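Flavin prenyltransferase PAD1, mitochondrial (Aspergillus niger, PDB 6QLG) probably makes the prenylated FMN cofactor of ferulic acid decarboxylase by joining a dimethylallyl group to N5 and C6 of the flavin without a metal. Local coordinates at residues K128-I133 / R171-V176; R153-L158 / D210-D215; V157-E162 / V182-V187. All blocks are in the same frame, centred on the assembly; numbering follows the deposited sequence.

Contact 1: K128-I133 / R171-V176. With FMN (flavin mononucleotide), chain M.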
loop_
_atom_site.group_PDB
_atom_site.type_symbol
_atom_site.label_atom_id
_atom_site.label_comp_id
_atom_site.label_asym_id
_atom_site.label_seq_id
_atom_site.Cartn_x
_atom_site.Cartn_y
_atom_site.Cartn_z
ATOM N N LYS B 128 -21.136 4.082 -13.899
ATOM C CA LYS B 128 -21.009 2.752 -14.488
ATOM C C LYS B 128 -19.906 2.721 -15.541
ATOM O O LYS B 128 -19.061 1.820 -15.546
ATOM C CB LYS B 128 -22.352 2.320 -15.084
ATOM C CG LYS B 128 -22.335 0.971 -15.798
ATOM C CD LYS B 128 -22.120 1.142 -17.299
ATOM C CE LYS B 128 -22.886 0.116 -18.106
ATOM N NZ LYS B 128 -22.621 0.308 -19.562
ATOM N N THR B 129 -19.906 3.698 -16.452
ATOM C CA THR B 129 -18.894 3.718 -17.505
ATOM C C THR B 129 -17.521 4.079 -16.945
ATOM O O THR B 129 -16.502 3.525 -17.378
ATOM C CB THR B 129 -19.316 4.683 -18.616
ATOM O OG1 THR B 129 -20.367 4.082 -19.383
ATOM C CG2 THR B 129 -18.152 5.001 -19.542
ATOM N N LEU B 130 -17.474 4.994 -15.971
ATOM C CA LEU B 130 -16.226 5.241 -15.250
ATOM C C LEU B 130 -15.678 3.952 -14.646
ATOM O O LEU B 130 -14.468 3.698 -14.685
ATOM C CB LEU B 130 -16.448 6.290 -14.158
ATOM C CG LEU B 130 -15.429 6.306 -13.011
ATOM C CD1 LEU B 130 -14.066 6.807 -13.486
ATOM C CD2 LEU B 130 -15.928 7.143 -11.842
ATOM N N ALA B 131 -16.561 3.116 -14.098
ATOM C CA ALA B 131 -16.118 1.867 -13.486
ATOM C C ALA B 131 -15.683 0.854 -14.535
ATOM O O ALA B 131 -14.724 0.102 -14.317
ATOM C CB ALA B 131 -17.231 1.288 -12.622
ATOM N N ALA B 132 -16.387 0.800 -15.669
ATOM C CA ALA B 132 -15.968 -0.077 -16.757
ATOM C C ALA B 132 -14.559 0.266 -17.222
ATOM O O ALA B 132 -13.735 -0.628 -17.452
ATOM C CB ALA B 132 -16.957 0.017 -17.921
ATOM N N ILE B 133 -14.260 1.560 -17.352
ATOM C CA ILE B 133 -12.936 1.977 -17.803
ATOM C C ILE B 133 -11.891 1.700 -16.729
ATOM O O ILE B 133 -10.794 1.212 -17.023
ATOM C CB ILE B 133 -12.962 3.462 -18.210
ATOM C CG1 ILE B 133 -13.926 3.669 -19.381
ATOM C CG2 ILE B 133 -11.567 3.943 -18.577
ATOM C CD1 ILE B 133 -14.268 5.122 -19.643
ATOM N N ARG B 171 -12.247 6.181 -5.565
ATOM C CA ARG B 171 -11.165 5.259 -5.893
ATOM C C ARG B 171 -11.060 5.058 -7.399
ATOM O O ARG B 171 -9.958 5.070 -7.961
ATOM C CB ARG B 171 -11.373 3.919 -5.185
ATOM C CG ARG B 171 -10.395 2.836 -5.622
ATOM C CD ARG B 171 -10.996 1.444 -5.498
ATOM N NE ARG B 171 -11.958 1.156 -6.557
ATOM C CZ ARG B 171 -13.027 0.378 -6.405
ATOM N NH1 ARG B 171 -13.272 -0.193 -5.234
ATOM N NH2 ARG B 171 -13.850 0.170 -7.425
ATOM N N ASN B 172 -12.199 4.875 -8.072
ATOM C CA ASN B 172 -12.184 4.727 -9.522
ATOM C C ASN B 172 -11.628 5.975 -10.196
ATOM O O ASN B 172 -10.846 5.878 -11.149
ATOM C CB ASN B 172 -13.589 4.417 -10.034
ATOM C CG ASN B 172 -14.046 3.019 -9.667
ATOM O OD1 ASN B 172 -13.276 2.226 -9.124
ATOM N ND2 ASN B 172 -15.304 2.707 -9.963
ATOM N N MET B 173 -12.005 7.157 -9.703
ATOM C CA MET B 173 -11.508 8.400 -10.288
ATOM C C MET B 173 -10.005 8.547 -10.085
ATOM O O MET B 173 -9.272 8.873 -11.025
ATOM C CB MET B 173 -12.240 9.596 -9.684
ATOM C CG MET B 173 -13.671 9.771 -10.160
ATOM S SD MET B 173 -14.496 11.087 -9.248
ATOM C CE MET B 173 -16.165 10.942 -9.891
ATOM N N LEU B 174 -9.532 8.324 -8.857
ATOM C CA LEU B 174 -8.109 8.479 -8.571
ATOM C C LEU B 174 -7.277 7.504 -9.395
ATOM O O LEU B 174 -6.278 7.890 -10.014
ATOM C CB LEU B 174 -7.841 8.280 -7.077
ATOM C CG LEU B 174 -6.363 8.257 -6.671
ATOM C CD1 LEU B 174 -5.704 9.608 -6.937
ATOM C CD2 LEU B 174 -6.198 7.857 -5.210
ATOM N N GLU B 175 -7.684 6.234 -9.427
ATOM C CA GLU B 175 -6.863 5.212 -10.063
ATOM C C GLU B 175 -6.933 5.275 -11.585
ATOM O O GLU B 175 -5.938 4.974 -12.254
ATOM C CB GLU B 175 -7.266 3.827 -9.546
ATOM C CG GLU B 175 -6.833 3.605 -8.090
ATOM C CD GLU B 175 -7.197 2.235 -7.539
ATOM O OE1 GLU B 175 -7.787 1.416 -8.275
ATOM O OE2 GLU B 175 -6.895 1.980 -6.354
ATOM N N VAL B 176 -8.072 5.674 -12.157
ATOM C CA VAL B 176 -8.098 5.860 -13.604
ATOM C C VAL B 176 -7.329 7.119 -13.990
ATOM O O VAL B 176 -6.759 7.194 -15.086
ATOM C CB VAL B 176 -9.547 5.881 -14.135
ATOM C CG1 VAL B 176 -10.170 7.267 -14.005
ATOM C CG2 VAL B 176 -9.586 5.408 -15.586
HETATM N N1 FMN M . -25.690 7.507 -13.260
HETATM C C2 FMN M . -24.621 8.249 -12.801
HETATM O O2 FMN M . -23.587 7.682 -12.467
HETATM N N3 FMN M . -24.722 9.620 -12.718
HETATM C C4 FMN M . -25.896 10.244 -13.098
HETATM O O4 FMN M . -26.009 11.470 -13.032
HETATM C C4A FMN M . -26.975 9.504 -13.561
HETATM N N5 FMN M . -28.138 10.153 -13.935
HETATM C C5A FMN M . -29.222 9.431 -14.401
HETATM C C6 FMN M . -30.400 10.082 -14.782
HETATM C C7 FMN M . -31.499 9.366 -15.252
HETATM C C7M FMN M . -32.759 10.084 -15.657
HETATM C C8 FMN M . -31.403 7.977 -15.340
HETATM C C8M FMN M . -32.572 7.172 -15.842
HETATM C C9 FMN M . -30.223 7.332 -14.953
HETATM C C9A FMN M . -29.125 8.046 -14.485
HETATM N N10 FMN M . -27.946 7.399 -14.116
HETATM C C10 FMN M . -26.868 8.125 -13.641
HETATM C "C1'" FMN M . -27.840 5.900 -14.182
HETATM C "C2'" FMN M . -27.197 5.328 -15.445
HETATM O "O2'" FMN M . -27.967 5.654 -16.583
HETATM C "C3'" FMN M . -27.086 3.810 -15.293
HETATM O "O3'" FMN M . -26.154 3.516 -14.276
HETATM C "C4'" FMN M . -26.660 3.110 -16.578
HETATM O "O4'" FMN M . -26.358 1.759 -16.304
HETATM C "C5'" FMN M . -25.430 3.757 -17.193
HETATM O "O5'" FMN M . -25.212 3.147 -18.443
HETATM P P FMN M . -24.185 3.778 -19.506
HETATM O O1P FMN M . -23.704 2.688 -20.431
HETATM O O2P FMN M . -24.913 4.837 -20.298
HETATM O O3P FMN M . -22.985 4.380 -18.810
#
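Leu130, Asn172 and Val176 carry this helix-helix contact on one side of the parallel sheet of a flavoprotein fold, where the axes of segments 128-133 and 171-176 come within 9.5 Å, their directions 44° apart. Leu130 holds its CG anti to the backbone N (chi1 159°), which spreads its two methyls along the other helix. CD2 meets Met173 CG at 3.9 Å, the two side chains crossing nearly at right angles, while CD1 rests on Val176 CG1 and CG lies against Asn172 CB. The second methyl of Val176, CG2, reaches Ile133 CG2 at 3.9 Å. No hydrogen bond spans the helices. The amide of Asn172 is instead held at both ends: Arg171 NH2 donates to its OD1 at 2.7 Å, tilted 22° from the carbonyl plane, and ND2 bonds to Ser135 O of a second subunit, so this polar group is satisfied although buried. The first turn of helix 127-135 serves the cofactor: Lys128 NZ donates to FMN O1P at 2.8 Å and Thr129 OG1 to FMN O3P at 2.7 Å. Between the helices, Asn172 ND2 lies 3.6 Å from the methyl carbon CB of Ala131.

Contact 2: R153-L158 / D210-D215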
loop_
_atom_site.group_PDB
_atom_site.type_symbol
_atom_site.label_atom_id
_atom_site.label_comp_id
_atom_site.label_asym_id
_atom_site.label_seq_id
_atom_site.Cartn_x
_atom_site.Cartn_y
_atom_site.Cartn_z
ATOM N N ARG B 153 -1.838 5.893 -25.063
ATOM C CA ARG B 153 -1.398 7.141 -24.435
ATOM C C ARG B 153 -2.001 8.362 -25.128
ATOM O O ARG B 153 -1.329 9.373 -25.341
ATOM C CB ARG B 153 0.131 7.236 -24.391
ATOM C CG ARG B 153 0.761 6.641 -23.134
ATOM C CD ARG B 153 0.563 5.133 -23.066
ATOM N NE ARG B 153 1.376 4.513 -22.021
ATOM C CZ ARG B 153 1.394 3.208 -21.764
ATOM N NH1 ARG B 153 0.641 2.379 -22.476
ATOM N NH2 ARG B 153 2.166 2.732 -20.795
ATOM N N ARG B 154 -3.279 8.268 -25.480
ATOM C CA ARG B 154 -4.023 9.388 -26.038
ATOM C C ARG B 154 -4.883 10.035 -24.958
ATOM O O ARG B 154 -5.260 9.395 -23.972
ATOM C CB ARG B 154 -4.897 8.933 -27.211
ATOM C CG ARG B 154 -4.098 8.396 -28.391
ATOM C CD ARG B 154 -4.992 7.740 -29.432
ATOM N NE ARG B 154 -4.221 6.927 -30.369
ATOM C CZ ARG B 154 -4.752 6.041 -31.205
ATOM N NH1 ARG B 154 -6.065 5.844 -31.226
ATOM N NH2 ARG B 154 -3.970 5.347 -32.022
ATOM N N ARG B 155 -5.186 11.316 -25.153
ATOM C CA ARG B 155 -5.922 12.082 -24.156
ATOM C C ARG B 155 -7.345 11.552 -24.014
ATOM O O ARG B 155 -8.073 11.419 -25.003
ATOM C CB ARG B 155 -5.927 13.565 -24.538
ATOM C CG ARG B 155 -6.812 14.469 -23.680
ATOM C CD ARG B 155 -6.382 14.528 -22.213
ATOM N NE ARG B 155 -4.941 14.678 -22.026
ATOM C CZ ARG B 155 -4.328 15.833 -21.781
ATOM N NH1 ARG B 155 -5.026 16.958 -21.701
ATOM N NH2 ARG B 155 -3.012 15.865 -21.619
ATOM N N LEU B 156 -7.735 11.233 -22.781
ATOM C CA LEU B 156 -9.064 10.716 -22.476
ATOM C C LEU B 156 -9.658 11.550 -21.352
ATOM O O LEU B 156 -9.106 11.587 -20.247
ATOM C CB LEU B 156 -9.009 9.236 -22.077
ATOM C CG LEU B 156 -10.309 8.632 -21.536
ATOM C CD1 LEU B 156 -11.388 8.600 -22.615
ATOM C CD2 LEU B 156 -10.073 7.238 -20.973
ATOM N N VAL B 157 -10.779 12.210 -21.631
ATOM C CA VAL B 157 -11.448 13.080 -20.670
ATOM C C VAL B 157 -12.784 12.454 -20.299
ATOM O O VAL B 157 -13.601 12.151 -21.176
ATOM C CB VAL B 157 -11.644 14.500 -21.232
ATOM C CG1 VAL B 157 -12.423 15.358 -20.245
ATOM C CG2 VAL B 157 -10.297 15.135 -21.550
ATOM N N LEU B 158 -13.004 12.261 -19.002
ATOM C CA LEU B 158 -14.243 11.695 -18.482
ATOM C C LEU B 158 -14.986 12.786 -17.722
ATOM O O LEU B 158 -14.560 13.192 -16.635
ATOM C CB LEU B 158 -13.964 10.496 -17.575
ATOM C CG LEU B 158 -13.049 9.393 -18.105
ATOM C CD1 LEU B 158 -12.914 8.284 -17.074
ATOM C CD2 LEU B 158 -13.578 8.842 -19.414
ATOM N N ASP B 210 -10.345 22.716 -23.833
ATOM C CA ASP B 210 -8.991 23.178 -23.538
ATOM C C ASP B 210 -8.038 22.008 -23.338
ATOM O O ASP B 210 -6.854 22.105 -23.681
ATOM C CB ASP B 210 -8.989 24.061 -22.287
ATOM C CG ASP B 210 -9.477 25.469 -22.560
ATOM O OD1 ASP B 210 -9.488 25.882 -23.737
ATOM O OD2 ASP B 210 -9.843 26.165 -21.590
ATOM N N LEU B 211 -8.531 20.899 -22.784
ATOM C CA LEU B 211 -7.694 19.733 -22.540
ATOM C C LEU B 211 -7.255 19.044 -23.825
ATOM O O LEU B 211 -6.333 18.222 -23.782
ATOM C CB LEU B 211 -8.433 18.750 -21.634
ATOM C CG LEU B 211 -8.677 19.299 -20.226
ATOM C CD1 LEU B 211 -9.796 18.546 -19.524
ATOM C CD2 LEU B 211 -7.392 19.251 -19.412
ATOM N N PHE B 212 -7.888 19.352 -24.956
ATOM C CA PHE B 212 -7.429 18.906 -26.265
ATOM C C PHE B 212 -6.727 20.019 -27.030
ATOM O O PHE B 212 -6.563 19.914 -28.251
ATOM C CB PHE B 212 -8.601 18.363 -27.084
ATOM C CG PHE B 212 -9.315 17.212 -26.437
ATOM C CD1 PHE B 212 -8.862 15.914 -26.607
ATOM C CD2 PHE B 212 -10.439 17.427 -25.655
ATOM C CE1 PHE B 212 -9.517 14.851 -26.011
ATOM C CE2 PHE B 212 -11.098 16.369 -25.055
ATOM C CZ PHE B 212 -10.636 15.079 -25.234
ATOM N N ASP B 213 -6.323 21.082 -26.331
ATOM C CA ASP B 213 -5.693 22.255 -26.936
ATOM C C ASP B 213 -6.577 22.845 -28.032
ATOM O O ASP B 213 -6.144 23.089 -29.160
ATOM C CB ASP B 213 -4.297 21.917 -27.459
ATOM C CG ASP B 213 -3.400 21.338 -26.382
ATOM O OD1 ASP B 213 -3.325 21.934 -25.285
ATOM O OD2 ASP B 213 -2.771 20.288 -26.628
ATOM N N LEU B 214 -7.842 23.073 -27.681
ATOM C CA LEU B 214 -8.828 23.664 -28.573
ATOM C C LEU B 214 -9.464 24.860 -27.881
ATOM O O LEU B 214 -9.808 24.793 -26.696
ATOM C CB LEU B 214 -9.908 22.650 -28.970
ATOM C CG LEU B 214 -9.471 21.519 -29.900
ATOM C CD1 LEU B 214 -10.496 20.397 -29.889
ATOM C CD2 LEU B 214 -9.249 22.038 -31.317
ATOM N N ASP B 215 -9.620 25.951 -28.625
ATOM C CA ASP B 215 -10.145 27.210 -28.102
ATOM C C ASP B 215 -11.454 27.514 -28.822
ATOM O O ASP B 215 -11.448 27.941 -29.980
ATOM C CB ASP B 215 -9.128 28.336 -28.287
ATOM C CG ASP B 215 -9.568 29.642 -27.645
ATOM O OD1 ASP B 215 -10.634 29.674 -26.995
ATOM O OD2 ASP B 215 -8.837 30.644 -27.792
#
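Arg155 and Phe212 bring the two backbones to 7.3 Å between CA atoms, and Val157 and Leu211 to 7.9 Å. Segment 153-158 leaves a helix through a Schellman motif, with Arg153 at positive phi, and becomes a strand; segment 210-215 is the turn and loop that follow helix 197-210. There a type I turn from Asp210 to Asp213 is closed by Asp213 N to Asp210 O at 2.9 Å, and Asp213, again at positive phi, belongs to a second Schellman motif, which ends that helix. This turn presents Leu211 and Phe212 to the strand.

Arg155 and Val157, two residues apart, both point toward the loop. Val157 CG2 sits 3.7 Å from Phe212 CZ and 4.0 Å from Leu211 CD1, so one methyl fills the angle between the two side chains. Phe212 reaches back along the strand: its CE1 is 3.6 Å from Arg155 CG, the aliphatic part of the arginine against the ring, since the guanidinium lies farther on, its plane turned 45° from the ring. Bends at chi2 and chi3 (63° and 44°) fold the arginine over the loop and place Leu211 CB at the guanidinium edge, in its plane. NH1 comes within 2.8 Å of Leu211 O, but the angle is too poor for a hydrogen bond.

Around the contact, Ile121 of strand 119-125 touches both Val157 and Phe212, and Phe184 packs on Val157 and Leu211. Arg153 of another subunit lies against Arg155. This is the packing of an alpha/beta Rossmann-like flavoprotein layer, in which the turn after helix 197-210 covers one face of the parallel sheet near the start of strand 155-160.

Contact 3: V157-E162 / V182-V187. With FMN (flavin mononucleotide), chain M; DMA (dimethylallyl diphosphate), chain J.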
loop_
_atom_site.group_PDB
_atom_site.type_symbol
_atom_site.label_atom_id
_atom_site.label_comp_id
_atom_site.label_asym_id
_atom_site.label_seq_id
_atom_site.Cartn_x
_atom_site.Cartn_y
_atom_site.Cartn_z
ATOM N N VAL B 157 -10.779 12.210 -21.631
ATOM C CA VAL B 157 -11.448 13.080 -20.670
ATOM C C VAL B 157 -12.784 12.454 -20.299
ATOM O O VAL B 157 -13.601 12.151 -21.176
ATOM C CB VAL B 157 -11.644 14.500 -21.232
ATOM C CG1 VAL B 157 -12.423 15.358 -20.245
ATOM C CG2 VAL B 157 -10.297 15.135 -21.550
ATOM N N LEU B 158 -13.004 12.261 -19.002
ATOM C CA LEU B 158 -14.243 11.695 -18.482
ATOM C C LEU B 158 -14.986 12.786 -17.722
ATOM O O LEU B 158 -14.560 13.192 -16.635
ATOM C CB LEU B 158 -13.964 10.496 -17.575
ATOM C CG LEU B 158 -13.049 9.393 -18.105
ATOM C CD1 LEU B 158 -12.914 8.284 -17.074
ATOM C CD2 LEU B 158 -13.578 8.842 -19.414
ATOM N N VAL B 159 -16.094 13.258 -18.290
ATOM C CA VAL B 159 -16.948 14.222 -17.606
ATOM C C VAL B 159 -17.831 13.458 -16.626
ATOM O O VAL B 159 -19.041 13.311 -16.838
ATOM C CB VAL B 159 -17.775 15.051 -18.608
ATOM C CG1 VAL B 159 -18.509 16.184 -17.899
ATOM C CG2 VAL B 159 -16.864 15.615 -19.693
ATOM N N ALA B 160 -17.222 12.960 -15.548
ATOM C CA ALA B 160 -17.897 12.065 -14.614
ATOM C C ALA B 160 -18.859 12.856 -13.738
ATOM O O ALA B 160 -18.434 13.722 -12.967
ATOM C CB ALA B 160 -16.873 11.326 -13.756
ATOM N N ARG B 161 -20.149 12.552 -13.841
ATOM C CA ARG B 161 -21.188 13.311 -13.155
ATOM C C ARG B 161 -21.875 12.411 -12.135
ATOM O O ARG B 161 -22.514 11.418 -12.502
ATOM C CB ARG B 161 -22.194 13.877 -14.155
ATOM C CG ARG B 161 -23.087 14.947 -13.567
ATOM C CD ARG B 161 -24.390 14.357 -13.066
ATOM N NE ARG B 161 -25.110 15.278 -12.191
ATOM C CZ ARG B 161 -25.824 14.897 -11.137
ATOM N NH1 ARG B 161 -26.442 15.799 -10.387
ATOM N NH2 ARG B 161 -25.914 13.611 -10.826
ATOM N N GLU B 162 -21.759 12.780 -10.862
ATOM C CA GLU B 162 -22.373 12.076 -9.745
ATOM C C GLU B 162 -22.170 12.909 -8.494
ATOM O O GLU B 162 -21.120 13.539 -8.330
ATOM C CB GLU B 162 -21.767 10.680 -9.541
ATOM C CG GLU B 162 -22.409 9.857 -8.407
ATOM C CD GLU B 162 -23.912 9.675 -8.572
ATOM O OE1 GLU B 162 -24.673 10.575 -8.154
ATOM O OE2 GLU B 162 -24.331 8.625 -9.107
ATOM N N VAL B 182 -8.424 11.916 -17.485
ATOM C CA VAL B 182 -8.674 13.203 -16.845
ATOM C C VAL B 182 -10.123 13.226 -16.381
ATOM O O VAL B 182 -11.045 13.076 -17.192
ATOM C CB VAL B 182 -8.384 14.378 -17.792
ATOM C CG1 VAL B 182 -8.725 15.700 -17.113
ATOM C CG2 VAL B 182 -6.929 14.353 -18.242
ATOM N N ILE B 183 -10.326 13.415 -15.080
ATOM C CA ILE B 183 -11.662 13.521 -14.503
ATOM C C ILE B 183 -12.092 14.983 -14.552
ATOM O O ILE B 183 -11.423 15.854 -13.987
ATOM C CB ILE B 183 -11.691 12.984 -13.063
ATOM C CG1 ILE B 183 -11.206 11.532 -13.019
ATOM C CG2 ILE B 183 -13.094 13.106 -12.473
ATOM C CD1 ILE B 183 -12.053 10.576 -13.839
ATOM N N PHE B 184 -13.214 15.253 -15.225
ATOM C CA PHE B 184 -13.748 16.606 -15.388
ATOM C C PHE B 184 -15.177 16.632 -14.862
ATOM O O PHE B 184 -16.134 16.477 -15.637
ATOM C CB PHE B 184 -13.692 17.048 -16.853
ATOM C CG PHE B 184 -13.943 18.528 -17.067
ATOM C CD1 PHE B 184 -15.212 19.071 -16.907
ATOM C CD2 PHE B 184 -12.909 19.370 -17.444
ATOM C CE1 PHE B 184 -15.438 20.426 -17.103
ATOM C CE2 PHE B 184 -13.131 20.726 -17.646
ATOM C CZ PHE B 184 -14.398 21.251 -17.474
ATOM N N PRO B 185 -15.376 16.824 -13.563
ATOM C CA PRO B 185 -16.736 17.009 -13.048
ATOM C C PRO B 185 -17.329 18.301 -13.578
ATOM O O PRO B 185 -16.686 19.359 -13.518
ATOM C CB PRO B 185 -16.543 17.058 -11.524
ATOM C CG PRO B 185 -15.107 17.388 -11.318
ATOM C CD PRO B 185 -14.354 16.872 -12.502
ATOM N N PRO B 186 -18.543 18.256 -14.124
ATOM C CA PRO B 186 -19.122 19.465 -14.747
ATOM C C PRO B 186 -19.719 20.418 -13.718
ATOM O O PRO B 186 -20.933 20.637 -13.637
ATOM C CB PRO B 186 -20.174 18.871 -15.689
ATOM C CG PRO B 186 -20.641 17.637 -14.979
ATOM C CD PRO B 186 -19.425 17.083 -14.258
ATOM N N VAL B 187 -18.850 21.009 -12.900
ATOM C CA VAL B 187 -19.282 21.949 -11.869
ATOM C C VAL B 187 -19.320 23.352 -12.468
ATOM O O VAL B 187 -18.372 23.761 -13.156
ATOM C CB VAL B 187 -18.375 21.885 -10.627
ATOM C CG1 VAL B 187 -18.629 20.597 -9.849
ATOM C CG2 VAL B 187 -16.905 21.998 -11.015
HETATM N N1 FMN M . -25.690 7.507 -13.260
HETATM C C2 FMN M . -24.621 8.249 -12.801
HETATM O O2 FMN M . -23.587 7.682 -12.467
HETATM N N3 FMN M . -24.722 9.620 -12.718
HETATM C C4 FMN M . -25.896 10.244 -13.098
HETATM O O4 FMN M . -26.009 11.470 -13.032
HETATM C C4A FMN M . -26.975 9.504 -13.561
HETATM N N5 FMN M . -28.138 10.153 -13.935
HETATM C C5A FMN M . -29.222 9.431 -14.401
HETATM C C6 FMN M . -30.400 10.082 -14.782
HETATM C C7 FMN M . -31.499 9.366 -15.252
HETATM C C7M FMN M . -32.759 10.084 -15.657
HETATM C C8 FMN M . -31.403 7.977 -15.340
HETATM C C8M FMN M . -32.572 7.172 -15.842
HETATM C C9 FMN M . -30.223 7.332 -14.953
HETATM C C9A FMN M . -29.125 8.046 -14.485
HETATM N N10 FMN M . -27.946 7.399 -14.116
HETATM C C10 FMN M . -26.868 8.125 -13.641
HETATM C "C1'" FMN M . -27.840 5.900 -14.182
HETATM C "C2'" FMN M . -27.197 5.328 -15.445
HETATM O "O2'" FMN M . -27.967 5.654 -16.583
HETATM C "C3'" FMN M . -27.086 3.810 -15.293
HETATM O "O3'" FMN M . -26.154 3.516 -14.276
HETATM C "C4'" FMN M . -26.660 3.110 -16.578
HETATM O "O4'" FMN M . -26.358 1.759 -16.304
HETATM C "C5'" FMN M . -25.430 3.757 -17.193
HETATM O "O5'" FMN M . -25.212 3.147 -18.443
HETATM P P FMN M . -24.185 3.778 -19.506
HETATM O O1P FMN M . -23.704 2.688 -20.431
HETATM O O2P FMN M . -24.913 4.837 -20.298
HETATM O O3P FMN M . -22.985 4.380 -18.810
HETATM C C1 DMA J . -30.104 9.968 -10.745
HETATM O O1 DMA J . -29.881 9.675 -9.398
HETATM C C2 DMA J . -30.909 8.836 -11.359
HETATM C C3 DMA J . -32.131 9.077 -11.758
HETATM C C4 DMA J . -32.927 7.933 -12.367
HETATM C C5 DMA J . -32.729 10.477 -11.617
HETATM P PA DMA J . -28.825 10.661 -8.625
HETATM O O1A DMA J . -28.800 10.331 -7.148
HETATM O O2A DMA J . -27.477 10.371 -9.248
HETATM O O3A DMA J . -29.328 12.218 -8.896
HETATM P PB DMA J . -28.991 13.504 -7.912
HETATM O O1B DMA J . -27.533 13.445 -7.510
HETATM O O2B DMA J . -29.832 13.507 -6.655
HETATM O O3B DMA J . -29.278 14.788 -8.659
#
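Strands 155-160 and 182-183 are the parallel neighbours of a beta-alpha-beta unit whose connecting helix is 167-178, and the first strand runs on into the flavin site. Leu158 is bonded through both its backbone polar atoms: its N donates to Val182 O at 2.8 Å, almost straight at 176°, and its O accepts from Phe184 N at 2.8 Å. Val159 CA approaches Phe184 O at 3.1 Å, a CA-H...O contact; Ala160 N does not bond Phe184 O but turns back weakly to Leu158 O in the inverse gamma turn centred on Val159.

Leu158 CD1 meets Ile183 CD1 at 4.1 Å on the face covered by helices 127-135 and 167-178. On the other face Val157 CG1 lies beside Phe184 CB, the two side chains pointing the same way. Beyond the paired residues the crossover's second strand turns into prolines, and Pro186 CG lies 3.9 Å from both Val159 CG1 and Arg161 CG.

Just past the strand, Arg161 and Glu162 line the FMN and dimethylallyl diphosphate pocket, which other subunits complete. Arg161 O accepts from FMN N3 at 2.9 Å, while its side chain, bent at chi2 (-94°), brings NH2 to FMN O4 at 3.1 Å; NH1 makes only a weak bond to the diphosphate. NE and NH1 are also held by the carbonyls of Pro188 and Val187 of a third subunit, fixing the guanidinium between flavin and diphosphate. Glu162 forms salt bridges through OE1 to Lys151 and through OE2 to Arg144, both of a second subunit.

How the contacts relate
All three contacts are largely buried. Contacts 2 and 3 use strand 155-160, and contact 1 packs against it. Contact 1 lies on one face of the sheet, contact 2 on the other, and contact 3 in the sheet between them. Leu158 of contact 3 packs on Leu130 and Ile133 of contact 1, while Leu211 of contact 2 touches Val182 and Phe184 of contact 3. Contacts 2 and 3 share Val157 and Leu158. The chemistry differs accordingly: helix packing is mainly apolar in contact 1, with one buried amide, contact 3 adds backbone bonding, and contact 2 has a partly exposed arginine at its margin. Contacts 1 and 3 both reach FMN, at its phosphate and its ring respectively.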